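Local coordinates for conserved membrane protein (Chlamydia abortus, PDB 6GZU) that is a secreted virulence effector of the CE clan that combines deubiquitinating and acetyltransferase activities and induces Golgi fragmentation, at residues L27-E32 against P243-T248; V55-H60 against Q77-N82. All coordinates share one frame; numbering follows the deposited sequence.

Contact 1 of 2, residues L27-E32 against P243-T248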
loop_
_atom_site.group_PDB
_atom_site.type_symbol
_atom_site.label_atom_id
_atom_site.label_comp_id
_atom_site.label_asym_id
_atom_site.label_seq_id
_atom_site.Cartn_x
_atom_site.Cartn_y
_atom_site.Cartn_z
ATOM N N LEU A 27 8.842 3.036 1.345
ATOM C CA LEU A 27 7.715 3.975 1.406
ATOM C C LEU A 27 8.104 5.250 2.137
ATOM O O LEU A 27 7.818 6.351 1.661
ATOM C CB LEU A 27 6.463 3.311 1.997
ATOM C CG LEU A 27 5.653 2.429 1.038
ATOM C CD1 LEU A 27 6.357 1.500 0.127
ATOM C CD2 LEU A 27 4.595 1.696 1.907
ATOM N N ILE A 28 8.821 5.134 3.257
ATOM C CA ILE A 28 9.269 6.312 3.980
ATOM C C ILE A 28 10.255 7.126 3.128
ATOM O O ILE A 28 10.179 8.372 3.075
ATOM C CB ILE A 28 9.929 5.933 5.350
ATOM C CG1 ILE A 28 8.873 5.418 6.341
ATOM C CG2 ILE A 28 10.716 7.120 5.976
ATOM C CD1 ILE A 28 7.800 6.490 6.732
ATOM N N ARG A 29 11.192 6.443 2.470
ATOM C CA ARG A 29 12.096 7.109 1.525
ATOM C C ARG A 29 11.287 7.906 0.475
ATOM O O ARG A 29 11.546 9.092 0.249
ATOM C CB ARG A 29 12.973 6.057 0.868
ATOM C CG ARG A 29 13.980 6.515 -0.126
ATOM C CD ARG A 29 14.782 5.286 -0.635
ATOM N NE ARG A 29 15.642 4.668 0.365
ATOM C CZ ARG A 29 15.572 3.418 0.838
ATOM N NH1 ARG A 29 14.647 2.545 0.421
ATOM N NH2 ARG A 29 16.444 3.042 1.779
ATOM N N LEU A 30 10.285 7.265 -0.120
ATOM C CA LEU A 30 9.423 7.941 -1.090
ATOM C C LEU A 30 8.654 9.096 -0.486
ATOM O O LEU A 30 8.450 10.114 -1.151
ATOM C CB LEU A 30 8.457 6.941 -1.751
ATOM C CG LEU A 30 9.193 6.020 -2.714
ATOM C CD1 LEU A 30 8.243 4.910 -3.155
ATOM C CD2 LEU A 30 9.727 6.775 -3.899
ATOM N N SER A 31 8.240 8.967 0.771
ATOM C CA SER A 31 7.478 10.040 1.415
ATOM C C SER A 31 8.322 11.277 1.612
ATOM O O SER A 31 7.769 12.357 1.761
ATOM C CB SER A 31 6.882 9.586 2.757
ATOM O OG SER A 31 7.873 9.616 3.781
ATOM N N GLU A 32 9.651 11.154 1.590
ATOM C CA GLU A 32 10.525 12.308 1.727
ATOM C C GLU A 32 10.595 13.063 0.406
ATOM O O GLU A 32 10.836 14.267 0.379
ATOM C CB GLU A 32 11.937 11.896 2.194
ATOM C CG GLU A 32 11.899 11.299 3.576
ATOM C CD GLU A 32 13.252 11.157 4.231
ATOM O OE1 GLU A 32 14.325 11.214 3.548
ATOM O OE2 GLU A 32 13.221 10.980 5.467
ATOM N N PRO A 243 21.396 2.837 -2.203
ATOM C CA PRO A 243 22.377 3.410 -1.248
ATOM C C PRO A 243 22.632 4.903 -1.422
ATOM O O PRO A 243 23.151 5.559 -0.503
ATOM C CB PRO A 243 23.654 2.594 -1.561
ATOM C CG PRO A 243 23.133 1.277 -2.063
ATOM C CD PRO A 243 21.972 1.691 -2.939
ATOM N N GLN A 244 22.275 5.452 -2.579
ATOM C CA GLN A 244 22.416 6.885 -2.800
ATOM C C GLN A 244 21.197 7.669 -2.340
ATOM O O GLN A 244 21.158 8.896 -2.448
ATOM C CB GLN A 244 22.697 7.181 -4.274
ATOM C CG GLN A 244 24.036 6.606 -4.795
ATOM C CD GLN A 244 23.853 5.268 -5.478
ATOM O OE1 GLN A 244 22.923 5.089 -6.277
ATOM N NE2 GLN A 244 24.746 4.302 -5.163
ATOM N N ARG A 245 20.213 6.958 -1.811
ATOM C CA ARG A 245 18.944 7.555 -1.379
ATOM C C ARG A 245 18.604 7.316 0.110
ATOM O O ARG A 245 17.559 6.746 0.431
ATOM C CB ARG A 245 17.794 7.017 -2.256
ATOM C CG ARG A 245 17.993 7.229 -3.755
ATOM C CD ARG A 245 17.022 6.367 -4.564
ATOM N NE ARG A 245 15.659 6.819 -4.417
ATOM C CZ ARG A 245 14.613 6.158 -4.903
ATOM N NH1 ARG A 245 13.411 6.638 -4.715
ATOM N NH2 ARG A 245 14.781 4.992 -5.538
ATOM N N PRO A 246 19.479 7.773 1.021
ATOM C CA PRO A 246 19.258 7.541 2.444
ATOM C C PRO A 246 18.040 8.320 2.941
ATOM O O PRO A 246 17.655 9.369 2.397
ATOM C CB PRO A 246 20.534 8.088 3.070
ATOM C CG PRO A 246 21.024 9.129 2.044
ATOM C CD PRO A 246 20.736 8.471 0.748
ATOM N N ILE A 247 17.463 7.810 4.013
ATOM C CA ILE A 247 16.377 8.505 4.710
ATOM C C ILE A 247 17.025 9.572 5.577
ATOM O O ILE A 247 17.977 9.282 6.300
ATOM C CB ILE A 247 15.575 7.510 5.539
ATOM C CG1 ILE A 247 14.738 6.603 4.598
ATOM C CG2 ILE A 247 14.693 8.260 6.581
ATOM C CD1 ILE A 247 14.144 5.431 5.303
ATOM N N THR A 248 16.577 10.824 5.474
ATOM C CA THR A 248 17.237 11.906 6.236
ATOM C C THR A 248 16.269 12.740 7.086
ATOM O O THR A 248 16.708 13.546 7.900
ATOM C CB THR A 248 18.037 12.927 5.342
ATOM O OG1 THR A 248 17.097 13.659 4.520
ATOM C CG2 THR A 248 19.033 12.198 4.457
HETATM O O HOH W 1 14.895 9.565 1.444
HETATM O O HOH W 2 15.951 12.905 2.234
#

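Contact 2 of 2, residues V55-H60 against Q77-N82. With ZN (zinc ion), chain C.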
loop_
_atom_site.group_PDB
_atom_site.type_symbol
_atom_site.label_atom_id
_atom_site.label_comp_id
_atom_site.label_asym_id
_atom_site.label_seq_id
_atom_site.Cartn_x
_atom_site.Cartn_y
_atom_site.Cartn_z
ATOM N N VAL A 55 -7.969 1.529 5.010
ATOM C CA VAL A 55 -8.164 2.714 4.190
ATOM C C VAL A 55 -9.199 3.646 4.802
ATOM O O VAL A 55 -8.967 4.871 4.895
ATOM C CB VAL A 55 -8.613 2.281 2.765
ATOM C CG1 VAL A 55 -9.079 3.496 1.964
ATOM C CG2 VAL A 55 -7.480 1.545 2.028
ATOM N N LEU A 56 -10.356 3.108 5.182
ATOM C CA LEU A 56 -11.387 3.954 5.780
ATOM C C LEU A 56 -10.913 4.625 7.051
ATOM O O LEU A 56 -11.141 5.829 7.241
ATOM C CB LEU A 56 -12.660 3.164 6.062
ATOM C CG LEU A 56 -13.331 2.587 4.826
ATOM C CD1 LEU A 56 -14.482 1.605 5.180
ATOM C CD2 LEU A 56 -13.890 3.745 3.999
ATOM N N LYS A 57 -10.192 3.906 7.906
ATOM C CA LYS A 57 -9.682 4.546 9.137
ATOM C C LYS A 57 -8.656 5.623 8.786
ATOM O O LYS A 57 -8.650 6.705 9.388
ATOM C CB LYS A 57 -9.053 3.526 10.099
ATOM C CG LYS A 57 -10.090 2.646 10.838
ATOM C CD LYS A 57 -9.411 1.530 11.644
ATOM C CE LYS A 57 -8.531 2.121 12.757
ATOM N NZ LYS A 57 -9.307 3.033 13.673
ATOM N N ASP A 58 -7.794 5.375 7.798
ATOM C CA ASP A 58 -6.760 6.386 7.493
ATOM C C ASP A 58 -7.342 7.659 6.880
ATOM O O ASP A 58 -6.776 8.735 7.033
ATOM C CB ASP A 58 -5.667 5.789 6.587
ATOM C CG ASP A 58 -4.789 4.836 7.313
ATOM O OD1 ASP A 58 -4.616 5.029 8.531
ATOM O OD2 ASP A 58 -4.234 3.926 6.701
ATOM N N LEU A 59 -8.518 7.550 6.249
ATOM C CA LEU A 59 -9.225 8.729 5.726
ATOM C C LEU A 59 -10.232 9.281 6.721
ATOM O O LEU A 59 -11.052 10.153 6.369
ATOM C CB LEU A 59 -9.962 8.357 4.427
ATOM C CG LEU A 59 -8.947 7.982 3.332
ATOM C CD1 LEU A 59 -9.703 7.343 2.127
ATOM C CD2 LEU A 59 -8.241 9.233 2.943
ATOM N N HIS A 60 -10.173 8.809 7.966
ATOM C CA HIS A 60 -11.109 9.242 9.035
ATOM C C HIS A 60 -12.576 9.041 8.710
ATOM O O HIS A 60 -13.430 9.855 9.114
ATOM C CB HIS A 60 -10.798 10.686 9.448
ATOM C CG HIS A 60 -9.331 10.909 9.679
ATOM N ND1 HIS A 60 -8.496 11.469 8.731
ATOM C CD2 HIS A 60 -8.533 10.564 10.712
ATOM C CE1 HIS A 60 -7.259 11.533 9.204
ATOM N NE2 HIS A 60 -7.253 10.994 10.408
ATOM N N GLN A 77 -12.032 11.018 14.852
ATOM C CA GLN A 77 -11.805 9.570 14.836
ATOM C C GLN A 77 -10.367 9.213 14.568
ATOM O O GLN A 77 -10.027 8.043 14.457
ATOM C CB GLN A 77 -12.687 8.899 13.779
ATOM C CG GLN A 77 -14.123 9.349 13.867
ATOM C CD GLN A 77 -14.850 8.794 15.074
ATOM O OE1 GLN A 77 -14.385 7.869 15.738
ATOM N NE2 GLN A 77 -16.015 9.348 15.346
ATOM N N CYS A 78 -9.515 10.219 14.456
ATOM C CA CYS A 78 -8.140 10.004 14.039
ATOM C C CYS A 78 -7.327 9.142 14.993
ATOM O O CYS A 78 -7.195 9.474 16.167
ATOM C CB CYS A 78 -7.481 11.358 13.902
ATOM S SG CYS A 78 -5.776 11.222 13.626
ATOM N N HIS A 79 -6.716 8.074 14.479
ATOM C CA HIS A 79 -5.847 7.214 15.288
ATOM C C HIS A 79 -4.347 7.410 14.941
ATOM O O HIS A 79 -3.445 6.620 15.355
ATOM C CB HIS A 79 -6.279 5.753 15.130
ATOM C CG HIS A 79 -6.001 5.178 13.777
ATOM N ND1 HIS A 79 -6.249 5.862 12.605
ATOM C CD2 HIS A 79 -5.489 3.979 13.405
ATOM C CE1 HIS A 79 -5.876 5.121 11.573
ATOM N NE2 HIS A 79 -5.437 3.964 12.029
ATOM N N HIS A 80 -4.061 8.472 14.187
ATOM C CA HIS A 80 -2.684 8.747 13.749
ATOM C C HIS A 80 -1.816 9.552 14.663
ATOM O O HIS A 80 -0.606 9.623 14.442
ATOM C CB HIS A 80 -2.676 9.471 12.416
ATOM C CG HIS A 80 -3.464 8.775 11.360
ATOM N ND1 HIS A 80 -4.629 9.302 10.839
ATOM C CD2 HIS A 80 -3.257 7.586 10.740
ATOM C CE1 HIS A 80 -5.100 8.457 9.927
ATOM N NE2 HIS A 80 -4.297 7.402 9.867
ATOM N N GLN A 81 -2.404 10.175 15.659
ATOM C CA GLN A 81 -1.602 11.009 16.538
ATOM C C GLN A 81 -1.162 10.234 17.785
ATOM O O GLN A 81 -1.879 9.354 18.280
ATOM C CB GLN A 81 -2.354 12.312 16.834
ATOM C CG GLN A 81 -2.542 13.157 15.554
ATOM N N ASN A 82 0.035 10.541 18.270
ATOM C CA ASN A 82 0.532 9.913 19.490
ATOM C C ASN A 82 0.582 8.388 19.381
ATOM O O ASN A 82 0.385 7.669 20.357
ATOM C CB ASN A 82 -0.319 10.353 20.685
ATOM C CG ASN A 82 0.491 10.535 21.923
HETATM ZN ZN ZN C . -5.542 11.048 11.395
HETATM O O HOH W 3 -5.774 2.454 9.184
#

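Contact 1 of 2, residues L27-E32 against P243-T248
The guanidinium of R29 meets the carbonyl of R245 at its edge, and the R245 guanidinium in turn has R29 CD over one face and L30 CD2 beside its rim. This helix-to-loop contact lays the C-terminal part of helix 20-33 against the irregular chain that follows helix 228-241 in the CE-clan protease fold. R29 NE donates to R245 O at 2.8 Å, with the oxygen close to the guanidinium plane but the N-H bent to 146°. The extended chi1 and chi2 of R29 carry CD out over the R245 guanidinium, and the bend at chi3 then turns NE toward R245 O. The two guanidinium planes stand 59° apart and their charged atoms do not touch; R245 NH1 is held in a salt bridge with D213 of helix 204-217, which probably eases the approach of the two arginines. On the loop, I247 sets CG1 against CA of R29, and its CD1 packs on I28 CG2 at 3.9 Å, the side chains crossing at about a right angle. The carboxylate of E32 grips the loop at T248 and Q249: OE2 accepts from the backbone N of Q249, while OE1 takes two waters, one bridging to P246 O and the other to T248 OG1. On its syn lone pair, E32 OE1 also receives an almost straight bond (172°) from T248 N at 3.0 Å.

Contact 2 of 2, residues V55-H60 against Q77-N82
The side chains of H60 and H80 come from opposite directions to meet at the zinc ion, their ring planes 89° apart, each giving one ring nitrogen to the metal. The motif is a Cys2His2 zinc site: H60 NE2, C78 SG and H80 ND1 are three of its ligands, and C95 from the same long loop as C78 and H80 is the fourth. H60 NE2 and H80 ND1 lie only 3.2 Å apart because both bind zinc. H60 is brought there by a Schellman motif that ends helix 51-58, where its positive phi turns the chain out of the helix. Its ring presents an edge to the other segment, with CD2 3.4 Å from C78 CA. With chi1 at 172°, the C78 side chain swings SG opposite the backbone N, and SG reaches zinc at 2.2 Å and also accepts the backbone N-H of H80. Behind the metal shell stands D58 on the last helical turn. Its OD1 takes the N-H of H80 NE2 at 2.7 Å, close to the imidazole plane, the donor meeting the carboxylate on its anti side and well out of its plane; this second-shell bond and the metal together fix the rotation of the ring, and the bond would probably make ND1 a stronger donor to zinc. D58 OD2 is bound by the hydroxyl of Y103 on the central sheet. Next to H80, H79 turns its edge to D58, CE1 lying 3.3 Å from OD1, and one face to the bent chain of K57, whose CE makes a CH-pi contact 3.8 Å from the ring centroid.

Both contacts pair the C-terminal part of a helix with an irregular segment, and both are partly buried, but they use different helices and loops. Contact 1 spans more than 200 residues, bringing the C-terminal region back to helix 20-33, whereas contact 2 joins segments only 17 residues apart and lies within the sequence between those of contact 1. Their centres are 24 Å apart and their nearest atoms about 10 Å, without touching. Contact 1 combines charged side chains, backbone groups and bridging waters toward the surface with isoleucine packing beneath. In contact 2 a metal ion with buried histidine ligands ties together chain that has little regular structure.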